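Local coordinates for protein 401aa long hypothetical glucose-1-phosphate thymidylyltransferase (Sulfolobus tokodaii, PDB 2GGQ) that catalyses nucleotidyl transfer from UTP or dTTP to sugar 1-phosphates and is a bifunctional enzyme in the synthesis of UDP-GlcNAc and UDP-GalNAc, at residues K2-A7 with D48-V53; I38-K43 with S103-I108; N117-V122 with G159-N164. One frame throughout, in Å; residues are numbered along the deposited sequence.

Interaction 1. Residues K2-A7 with D48-V53. With TTP (thymidine-5'-triphosphate), chain E.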
loop_
_atom_site.group_PDB
_atom_site.type_symbol
_atom_site.label_atom_id
_atom_site.label_comp_id
_atom_site.label_asym_id
_atom_site.label_seq_id
_atom_site.Cartn_x
_atom_site.Cartn_y
_atom_site.Cartn_z
ATOM N N LYS A 2 9.784 14.156 18.149
ATOM C CA LYS A 2 10.296 13.326 17.055
ATOM C C LYS A 2 9.257 12.281 16.636
ATOM O O LYS A 2 8.392 11.886 17.444
ATOM C CB LYS A 2 11.597 12.616 17.438
ATOM C CG LYS A 2 12.761 13.543 17.718
ATOM C CD LYS A 2 13.805 12.857 18.591
ATOM C CE LYS A 2 15.024 12.482 17.798
ATOM N NZ LYS A 2 15.867 13.646 17.391
ATOM N N ALA A 3 9.336 11.851 15.374
ATOM C CA ALA A 3 8.511 10.751 14.859
ATOM C C ALA A 3 9.409 9.688 14.264
ATOM O O ALA A 3 10.467 10.015 13.697
ATOM C CB ALA A 3 7.545 11.268 13.793
ATOM N N PHE A 4 8.994 8.429 14.398
ATOM C CA PHE A 4 9.659 7.310 13.745
ATOM C C PHE A 4 8.661 6.495 12.907
ATOM O O PHE A 4 7.637 6.084 13.422
ATOM C CB PHE A 4 10.307 6.425 14.784
ATOM C CG PHE A 4 11.358 7.146 15.602
ATOM C CD1 PHE A 4 12.693 7.093 15.217
ATOM C CD2 PHE A 4 11.003 7.933 16.707
ATOM C CE1 PHE A 4 13.681 7.762 15.943
ATOM C CE2 PHE A 4 12.000 8.634 17.441
ATOM C CZ PHE A 4 13.343 8.526 17.060
ATOM N N ILE A 5 8.980 6.294 11.629
ATOM C CA ILE A 5 8.196 5.409 10.752
ATOM C C ILE A 5 8.904 4.072 10.704
ATOM O O ILE A 5 10.097 4.012 10.352
ATOM C CB ILE A 5 8.005 6.014 9.332
ATOM C CG1 ILE A 5 7.430 7.441 9.456
ATOM C CG2 ILE A 5 7.086 5.082 8.455
ATOM C CD1 ILE A 5 7.329 8.262 8.137
ATOM N N LEU A 6 8.211 3.020 11.144
ATOM C CA LEU A 6 8.782 1.683 11.154
ATOM C C LEU A 6 8.489 1.088 9.783
ATOM O O LEU A 6 7.352 0.686 9.483
ATOM C CB LEU A 6 8.210 0.823 12.273
ATOM C CG LEU A 6 8.194 1.494 13.657
ATOM C CD1 LEU A 6 7.615 0.557 14.686
ATOM C CD2 LEU A 6 9.580 1.958 14.043
ATOM N N ALA A 7 9.520 1.122 8.936
ATOM C CA ALA A 7 9.392 0.763 7.525
ATOM C C ALA A 7 10.369 -0.347 7.132
ATOM O O ALA A 7 10.861 -0.381 5.982
ATOM C CB ALA A 7 9.609 1.975 6.658
ATOM N N ASP A 48 11.093 16.502 12.739
ATOM C CA ASP A 48 12.193 15.566 12.973
ATOM C C ASP A 48 11.638 14.146 12.795
ATOM O O ASP A 48 11.126 13.528 13.723
ATOM C CB ASP A 48 12.807 15.789 14.368
ATOM C CG ASP A 48 14.067 14.953 14.620
ATOM O OD1 ASP A 48 14.260 13.871 14.018
ATOM O OD2 ASP A 48 14.844 15.356 15.500
ATOM N N ILE A 49 11.721 13.662 11.563
ATOM C CA ILE A 49 11.130 12.377 11.199
ATOM C C ILE A 49 12.291 11.456 10.845
ATOM O O ILE A 49 13.205 11.858 10.101
ATOM C CB ILE A 49 10.181 12.523 9.980
ATOM C CG1 ILE A 49 9.066 13.530 10.280
ATOM C CG2 ILE A 49 9.612 11.127 9.565
ATOM C CD1 ILE A 49 8.337 14.127 9.071
ATOM N N THR A 50 12.243 10.250 11.380
ATOM C CA THR A 50 13.203 9.219 11.090
ATOM C C THR A 50 12.446 7.999 10.535
ATOM O O THR A 50 11.439 7.555 11.109
ATOM C CB THR A 50 13.950 8.814 12.390
ATOM O OG1 THR A 50 14.720 9.931 12.843
ATOM C CG2 THR A 50 14.927 7.597 12.171
ATOM N N VAL A 51 12.926 7.458 9.431
ATOM C CA VAL A 51 12.393 6.194 8.952
ATOM C C VAL A 51 13.377 5.122 9.281
ATOM O O VAL A 51 14.554 5.250 8.965
ATOM C CB VAL A 51 12.165 6.189 7.424
ATOM C CG1 VAL A 51 11.280 4.988 7.015
ATOM C CG2 VAL A 51 11.520 7.474 7.001
ATOM N N ILE A 52 12.896 4.045 9.886
ATOM C CA ILE A 52 13.725 2.880 10.147
ATOM C C ILE A 52 13.504 1.841 9.010
ATOM O O ILE A 52 12.368 1.459 8.739
ATOM C CB ILE A 52 13.366 2.301 11.490
ATOM C CG1 ILE A 52 13.701 3.360 12.587
ATOM C CG2 ILE A 52 14.117 1.003 11.713
ATOM C CD1 ILE A 52 12.993 3.132 13.890
ATOM N N VAL A 53 14.582 1.428 8.355
ATOM C CA VAL A 53 14.499 0.626 7.112
ATOM C C VAL A 53 15.375 -0.636 7.225
ATOM O O VAL A 53 16.264 -0.708 8.079
ATOM C CB VAL A 53 14.948 1.447 5.861
ATOM C CG1 VAL A 53 14.135 2.750 5.706
ATOM C CG2 VAL A 53 16.461 1.795 5.882
HETATM P PA TTP E . 3.717 -6.688 8.919
HETATM O O1A TTP E . 2.733 -7.731 9.444
HETATM O O2A TTP E . 3.228 -5.276 9.252
HETATM O O3A TTP E . 3.865 -6.812 7.280
HETATM P PB TTP E . 5.326 -6.949 6.611
HETATM O O1B TTP E . 5.624 -6.150 5.383
HETATM O O2B TTP E . 6.380 -6.485 7.586
HETATM O O3B TTP E . 5.552 -8.527 6.509
HETATM P PG TTP E . 5.199 -9.517 5.321
HETATM O O1G TTP E . 4.443 -8.772 4.228
HETATM O O2G TTP E . 6.459 -10.145 4.771
HETATM O O3G TTP E . 4.393 -10.599 6.004
HETATM O "O5'" TTP E . 5.195 -7.047 9.514
HETATM C "C5'" TTP E . 5.633 -8.426 9.572
HETATM C "C4'" TTP E . 7.141 -8.745 9.458
HETATM O "O4'" TTP E . 8.070 -7.651 9.301
HETATM C "C3'" TTP E . 7.569 -9.352 10.768
HETATM O "O3'" TTP E . 8.624 -10.285 10.474
HETATM C "C2'" TTP E . 8.100 -8.170 11.595
HETATM C "C1'" TTP E . 8.832 -7.381 10.520
HETATM N N1 TTP E . 9.052 -5.914 10.714
HETATM C C2 TTP E . 10.377 -5.414 10.992
HETATM O O2 TTP E . 11.369 -6.173 11.140
HETATM N N3 TTP E . 10.616 -4.104 11.107
HETATM C C4 TTP E . 9.629 -3.221 10.959
HETATM O O4 TTP E . 9.903 -2.012 11.063
HETATM C C5 TTP E . 8.254 -3.680 10.676
HETATM C C5M TTP E . 7.125 -2.689 10.509
HETATM C C6 TTP E . 8.029 -5.053 10.562
HETATM O O HOH W 1 13.032 11.277 14.474
#

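Interaction 2. Residues I38-K43 with S103-I108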
loop_
_atom_site.group_PDB
_atom_site.type_symbol
_atom_site.label_atom_id
_atom_site.label_comp_id
_atom_site.label_asym_id
_atom_site.label_seq_id
_atom_site.Cartn_x
_atom_site.Cartn_y
_atom_site.Cartn_z
ATOM N N ILE A 38 4.474 11.602 5.881
ATOM C CA ILE A 38 5.377 12.715 6.213
ATOM C C ILE A 38 4.598 14.037 6.219
ATOM O O ILE A 38 4.775 14.893 7.109
ATOM C CB ILE A 38 6.588 12.762 5.229
ATOM C CG1 ILE A 38 7.542 11.583 5.543
ATOM C CG2 ILE A 38 7.295 14.136 5.296
ATOM C CD1 ILE A 38 8.518 11.197 4.398
ATOM N N GLU A 39 3.744 14.176 5.209
ATOM C CA GLU A 39 2.842 15.300 5.041
ATOM C C GLU A 39 1.945 15.482 6.292
ATOM O O GLU A 39 1.874 16.589 6.836
ATOM C CB GLU A 39 2.004 15.038 3.799
ATOM C CG GLU A 39 1.167 16.185 3.301
ATOM C CD GLU A 39 0.153 15.721 2.235
ATOM O OE1 GLU A 39 0.477 14.811 1.433
ATOM O OE2 GLU A 39 -0.967 16.266 2.226
ATOM N N TYR A 40 1.285 14.402 6.734
ATOM C CA TYR A 40 0.476 14.423 7.962
ATOM C C TYR A 40 1.270 14.829 9.209
ATOM O O TYR A 40 0.828 15.681 10.001
ATOM C CB TYR A 40 -0.129 13.042 8.234
ATOM C CG TYR A 40 -1.189 12.600 7.260
ATOM C CD1 TYR A 40 -1.891 13.515 6.490
ATOM C CD2 TYR A 40 -1.511 11.255 7.148
ATOM C CE1 TYR A 40 -2.878 13.091 5.616
ATOM C CE2 TYR A 40 -2.485 10.824 6.274
ATOM C CZ TYR A 40 -3.166 11.742 5.519
ATOM O OH TYR A 40 -4.141 11.296 4.652
ATOM N N LEU A 41 2.410 14.172 9.402
ATOM C CA LEU A 41 3.326 14.478 10.488
ATOM C C LEU A 41 3.690 15.962 10.524
ATOM O O LEU A 41 3.523 16.611 11.568
ATOM C CB LEU A 41 4.584 13.641 10.334
ATOM C CG LEU A 41 4.405 12.155 10.654
ATOM C CD1 LEU A 41 5.735 11.401 10.459
ATOM C CD2 LEU A 41 3.891 12.012 12.086
ATOM N N ARG A 42 4.167 16.474 9.383
ATOM C CA ARG A 42 4.524 17.899 9.233
ATOM C C ARG A 42 3.363 18.840 9.498
ATOM O O ARG A 42 3.545 19.888 10.138
ATOM C CB ARG A 42 5.128 18.177 7.850
ATOM C CG ARG A 42 6.522 17.647 7.703
ATOM C CD ARG A 42 7.017 17.737 6.272
ATOM N NE ARG A 42 8.404 17.273 6.188
ATOM C CZ ARG A 42 9.053 17.033 5.043
ATOM N NH1 ARG A 42 8.429 17.196 3.879
ATOM N NH2 ARG A 42 10.322 16.622 5.069
ATOM N N LYS A 43 2.182 18.462 8.991
ATOM C CA LYS A 43 0.957 19.171 9.277
ATOM C C LYS A 43 0.661 19.271 10.783
ATOM O O LYS A 43 0.060 20.243 11.222
ATOM C CB LYS A 43 -0.230 18.562 8.504
ATOM C CG LYS A 43 -0.291 19.001 7.020
ATOM C CD LYS A 43 -1.139 18.069 6.138
ATOM C CE LYS A 43 -2.640 18.214 6.396
ATOM N NZ LYS A 43 -3.586 17.290 5.609
ATOM N N SER A 103 -6.908 8.683 6.610
ATOM C CA SER A 103 -7.511 9.757 5.821
ATOM C C SER A 103 -7.097 11.173 6.203
ATOM O O SER A 103 -7.284 12.114 5.411
ATOM C CB SER A 103 -9.025 9.651 5.906
ATOM O OG SER A 103 -9.438 9.873 7.230
ATOM N N ASN A 104 -6.576 11.324 7.422
ATOM C CA ASN A 104 -6.250 12.645 7.969
ATOM C C ASN A 104 -5.296 12.559 9.167
ATOM O O ASN A 104 -5.104 11.491 9.745
ATOM C CB ASN A 104 -7.527 13.428 8.352
ATOM C CG ASN A 104 -8.416 12.661 9.313
ATOM O OD1 ASN A 104 -7.959 12.179 10.362
ATOM N ND2 ASN A 104 -9.709 12.549 8.968
ATOM N N GLU A 105 -4.739 13.704 9.545
ATOM C CA GLU A 105 -3.732 13.804 10.601
ATOM C C GLU A 105 -4.330 14.155 11.973
ATOM O O GLU A 105 -3.650 14.039 12.996
ATOM C CB GLU A 105 -2.698 14.864 10.198
ATOM C CG GLU A 105 -3.226 16.304 10.251
ATOM C CD GLU A 105 -4.072 16.750 9.052
ATOM O OE1 GLU A 105 -4.434 15.939 8.159
ATOM O OE2 GLU A 105 -4.364 17.961 8.993
ATOM N N LYS A 106 -5.594 14.584 11.992
ATOM C CA LYS A 106 -6.272 15.002 13.226
ATOM C C LYS A 106 -5.899 14.190 14.469
ATOM O O LYS A 106 -5.732 14.760 15.548
ATOM C CB LYS A 106 -7.805 15.099 13.046
ATOM C CG LYS A 106 -8.254 16.376 12.249
ATOM C CD LYS A 106 -9.808 16.546 12.159
ATOM C CE LYS A 106 -10.353 16.028 10.818
ATOM N NZ LYS A 106 -11.823 15.713 10.816
ATOM N N GLU A 107 -5.714 12.876 14.324
ATOM C CA GLU A 107 -5.461 12.038 15.480
ATOM C C GLU A 107 -4.025 12.127 15.932
ATOM O O GLU A 107 -3.732 12.074 17.126
ATOM C CB GLU A 107 -5.831 10.585 15.191
ATOM C CG GLU A 107 -7.139 10.449 14.429
ATOM C CD GLU A 107 -8.352 10.660 15.299
ATOM O OE1 GLU A 107 -8.184 10.898 16.531
ATOM O OE2 GLU A 107 -9.479 10.586 14.743
ATOM N N ILE A 108 -3.119 12.256 14.974
ATOM C CA ILE A 108 -1.714 12.470 15.310
ATOM C C ILE A 108 -1.580 13.833 16.020
ATOM O O ILE A 108 -0.907 13.949 17.024
ATOM C CB ILE A 108 -0.856 12.338 14.064
ATOM C CG1 ILE A 108 -0.814 10.855 13.597
ATOM C CG2 ILE A 108 0.538 12.892 14.304
ATOM C CD1 ILE A 108 -0.141 10.683 12.213
#

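Interaction 3. Residues N117-V122 with G159-N164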
loop_
_atom_site.group_PDB
_atom_site.type_symbol
_atom_site.label_atom_id
_atom_site.label_comp_id
_atom_site.label_asym_id
_atom_site.label_seq_id
_atom_site.Cartn_x
_atom_site.Cartn_y
_atom_site.Cartn_z
ATOM N N ASN A 117 1.491 7.745 27.665
ATOM C CA ASN A 117 1.568 6.858 26.514
ATOM C C ASN A 117 0.167 6.766 25.914
ATOM O O ASN A 117 -0.838 6.714 26.654
ATOM C CB ASN A 117 2.040 5.481 26.948
ATOM C CG ASN A 117 3.443 5.500 27.444
ATOM O OD1 ASN A 117 4.394 5.525 26.665
ATOM N ND2 ASN A 117 3.597 5.495 28.756
ATOM N N ALA A 118 0.088 6.801 24.580
ATOM C CA ALA A 118 -1.180 6.721 23.896
ATOM C C ALA A 118 -1.080 5.843 22.654
ATOM O O ALA A 118 -0.057 5.847 21.961
ATOM C CB ALA A 118 -1.644 8.098 23.506
ATOM N N ILE A 119 -2.157 5.108 22.365
ATOM C CA ILE A 119 -2.247 4.363 21.109
ATOM C C ILE A 119 -3.572 4.668 20.432
ATOM O O ILE A 119 -4.544 5.025 21.083
ATOM C CB ILE A 119 -2.095 2.876 21.315
ATOM C CG1 ILE A 119 -3.286 2.307 22.101
ATOM C CG2 ILE A 119 -0.773 2.554 22.021
ATOM C CD1 ILE A 119 -3.335 0.791 22.051
ATOM N N ILE A 120 -3.586 4.534 19.116
ATOM C CA ILE A 120 -4.802 4.661 18.320
ATOM C C ILE A 120 -5.325 3.262 17.989
ATOM O O ILE A 120 -4.567 2.391 17.578
ATOM C CB ILE A 120 -4.524 5.475 17.024
ATOM C CG1 ILE A 120 -4.070 6.892 17.408
ATOM C CG2 ILE A 120 -5.748 5.455 16.079
ATOM C CD1 ILE A 120 -4.025 7.856 16.287
ATOM N N GLY A 121 -6.620 3.055 18.216
ATOM C CA GLY A 121 -7.287 1.819 17.813
ATOM C C GLY A 121 -8.308 2.163 16.745
ATOM O O GLY A 121 -8.824 3.269 16.696
ATOM N N VAL A 122 -8.597 1.210 15.877
ATOM C CA VAL A 122 -9.561 1.458 14.818
ATOM C C VAL A 122 -10.411 0.187 14.667
ATOM O O VAL A 122 -9.908 -0.928 14.813
ATOM C CB VAL A 122 -8.826 1.848 13.498
ATOM C CG1 VAL A 122 -7.974 0.678 12.995
ATOM C CG2 VAL A 122 -9.807 2.376 12.417
ATOM N N GLY A 159 -1.583 0.938 14.838
ATOM C CA GLY A 159 -0.154 1.089 14.545
ATOM C C GLY A 159 0.291 2.544 14.515
ATOM O O GLY A 159 1.198 2.895 13.765
ATOM N N ILE A 160 -0.375 3.379 15.330
ATOM C CA ILE A 160 -0.034 4.792 15.548
ATOM C C ILE A 160 0.034 5.010 17.070
ATOM O O ILE A 160 -0.971 4.863 17.765
ATOM C CB ILE A 160 -1.115 5.705 14.973
ATOM C CG1 ILE A 160 -1.205 5.528 13.432
ATOM C CG2 ILE A 160 -0.854 7.155 15.383
ATOM C CD1 ILE A 160 -2.533 5.987 12.812
ATOM N N TYR A 161 1.237 5.277 17.564
ATOM C CA TYR A 161 1.522 5.344 19.000
ATOM C C TYR A 161 2.187 6.663 19.329
ATOM O O TYR A 161 2.916 7.225 18.504
ATOM C CB TYR A 161 2.509 4.266 19.436
ATOM C CG TYR A 161 2.314 2.824 18.951
ATOM C CD1 TYR A 161 3.131 2.291 17.970
ATOM C CD2 TYR A 161 1.363 1.987 19.532
ATOM C CE1 TYR A 161 2.986 0.940 17.522
ATOM C CE2 TYR A 161 1.216 0.648 19.116
ATOM C CZ TYR A 161 2.035 0.131 18.123
ATOM O OH TYR A 161 1.895 -1.185 17.744
ATOM N N LYS A 162 1.980 7.117 20.556
ATOM C CA LYS A 162 2.826 8.136 21.143
ATOM C C LYS A 162 3.342 7.526 22.425
ATOM O O LYS A 162 2.584 7.338 23.384
ATOM C CB LYS A 162 2.010 9.387 21.419
ATOM C CG LYS A 162 2.807 10.645 21.522
ATOM C CD LYS A 162 3.547 10.723 22.834
ATOM C CE LYS A 162 2.604 11.047 23.993
ATOM N NZ LYS A 162 3.421 11.226 25.267
ATOM N N LEU A 163 4.601 7.130 22.415
ATOM C CA LEU A 163 5.181 6.441 23.552
ATOM C C LEU A 163 6.312 7.229 24.169
ATOM O O LEU A 163 7.051 7.921 23.491
ATOM C CB LEU A 163 5.719 5.068 23.147
ATOM C CG LEU A 163 4.762 4.125 22.396
ATOM C CD1 LEU A 163 5.452 2.789 22.177
ATOM C CD2 LEU A 163 3.379 3.926 23.070
ATOM N N ASN A 164 6.440 7.066 25.472
ATOM C CA ASN A 164 7.490 7.656 26.263
ATOM C C ASN A 164 8.704 6.720 26.243
ATOM O O ASN A 164 8.567 5.538 25.902
ATOM C CB ASN A 164 6.934 7.861 27.686
ATOM C CG ASN A 164 5.739 8.809 27.698
ATOM O OD1 ASN A 164 5.581 9.612 26.769
ATOM N ND2 ASN A 164 4.861 8.685 28.704
#

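Interaction 1. Residues K2-A7 with D48-V53
Ile52 lies along the same face of the sheet as Phe4 and Leu6, its CD1 reaching Leu6 CD2 at 3.6 Å and brushing Phe4 CD1. On this face the Phe4 ring also meets Thr50, whose CB sits 3.5 Å from Phe4 CD1. The other face is purely aliphatic: Ile5 spans two neighbours, its CD1 touching Ile49 CG2 and its CB touching Val51 CG1. Val51 CG1, anti to its own backbone N (chi1 -166°), is thereby turned to Ala7 CB as well, at a tight 3.5 Å. Between the faces, 2-7 and 48-53 pair as parallel strands in register, Ala3 with Ile49 and Ile5 with Val51. The amides of Ala3, Ile5 and Ala7 give to the backbone carbonyls of Asp48, Thr50 and Ile52, while the amides of Thr50 and Ile52 give back to those of Ala3 and Ile5. Water 1 joins Ala3 O, Asp48 OD1 and Thr50 OG1 above the rim of the Phe4 ring. Beyond it a salt bridge closes the polar edge, Lys2 NZ meeting Asp48 OD2 at 2.7 Å from above the carboxylate plane. At the other end Leu6 CB lies 3.5 Å from O4 of the thymine of TTP. This is the parallel core of the Rossmann-like GT-A domain: strand 93-97 flanks 2-7, helix 33-43 packs on Ala3, Ile5, Ile49 and Val51, and Phe61 of helix 58-64 covers Ala7 and Val53.

Interaction 2. Residues I38-K43 with S103-I108
Lys43 and Glu105 form the one salt bridge of the contact, with Lys43 NZ 3.0 Å from Glu105 OE1 and approaching from well above the carboxylate plane. The lysine bends at chi3 (73°) to bring its end over that plane, and its CE lies close to OE2. Aromatic contacts come next. Over one face of the Tyr40 ring runs the backbone of Asn104 and Glu105, with Asn104 C 4.2 Å above the ring centre. Glu105 CB presses on Tyr40 CB at 3.7 Å, and the carboxylate is turned only 22° from the ring plane. The Tyr40 hydroxyl passes beside Ser103 to hydrogen-bond the backbone O of Phe102, and the Phe102 ring also meets that of Tyr40. A thinner apolar contact lies deeper: Leu41 CD2 touches Ile108 CG2 at 4.1 Å, and both residues rest on Leu94 of strand 93-97. An alanine in place of Glu105 would keep the CB contact with Tyr40 but would probably leave the Lys43 ammonium without its carboxylate mate. The chemistry is thus layered, from an ion pair at the surface through a tyrosine lying against peptide groups to aliphatic carbons on the sheet, joining helix 33-43 to the loop 103-105 and to Ile108 of the helix that follows.

Interaction 3. Residues N117-V122 with G159-N164
Asn117 carries its side-chain carbonyl across to the end of the opposing strand, where OD1 accepts the backbone N of Asn164 at 2.8 Å in a nearly straight bond (174°). The donor is tilted out of the carbonyl plane, and the amide groups of the two asparagines are turned 48° apart. With OD1 taken by that bond, Asn117 ND2 lies beside Asn164 ND2, two donors that cannot bond each other; the latter side-chain amide gives instead to Lys115 O. Next along, Ala118 and Lys162 form a hydrogen-bonded pair: Ala118 N donates to Lys162 O and Lys162 N to Ala118 O, each at 2.8 Å. The amide of Ile120 gives to Ile160 O. The outward-facing groups of 117-122 find partners in strand 197-201, where Asn117 and Ile119 bond Lys198 and Ile119 also bonds Ile200. These antiparallel strands belong to the mixed seven-stranded sheet of the nucleotidyltransferase domain, in which strand 155-163 runs against both 117-123 and 93-97. Lys162 curls back through bends at chi2 and chi3, and its NZ is buried among several acceptors: it gives to Asn164 OD1 at 3.1 Å, forms a salt bridge with Glu92, and bonds the carbonyls of Leu114 and Glu116. On the face of Ile119 and Tyr161, a non-hydrogen-bonded pair, Ile119 CG2 meets the edge of the tyrosine ring in its plane, 3.3 Å from CD2. The hydroxyl of Tyr161 is hydrogen-bonded to Tyr97 and Asn157, both probable binders of the N-acetylglucosamine 1-phosphate substrate, which makes it a likely second-shell residue of that site. Nearer the corner at Gly159, Ile120 CD1 presses tightly on Ile160 CG2 at 3.4 Å.

How the interactions relate
From the N terminus, strand 2-7 enters first and meets 48-53 in interaction 1, closing a loop that contains helix 33-43. That helix supplies one half of interaction 2, so the two contacts cross along the chain: 38-43 lies inside the first loop and finds its partner, 103-108, beyond it. They also touch, Leu41 CD1 packing on Ala3 CB at 3.8 Å. Interaction 3 opens only afterwards, following helix 106-111, and closes at 159-164. It meets interaction 2 where Glu107 CB packs on Ile120 CD1, but does not touch interaction 1. Interactions 1 and 3 bind different strand pairs of one sheet, with strand 93-97 between them, and interaction 2 joins the helices lying across it.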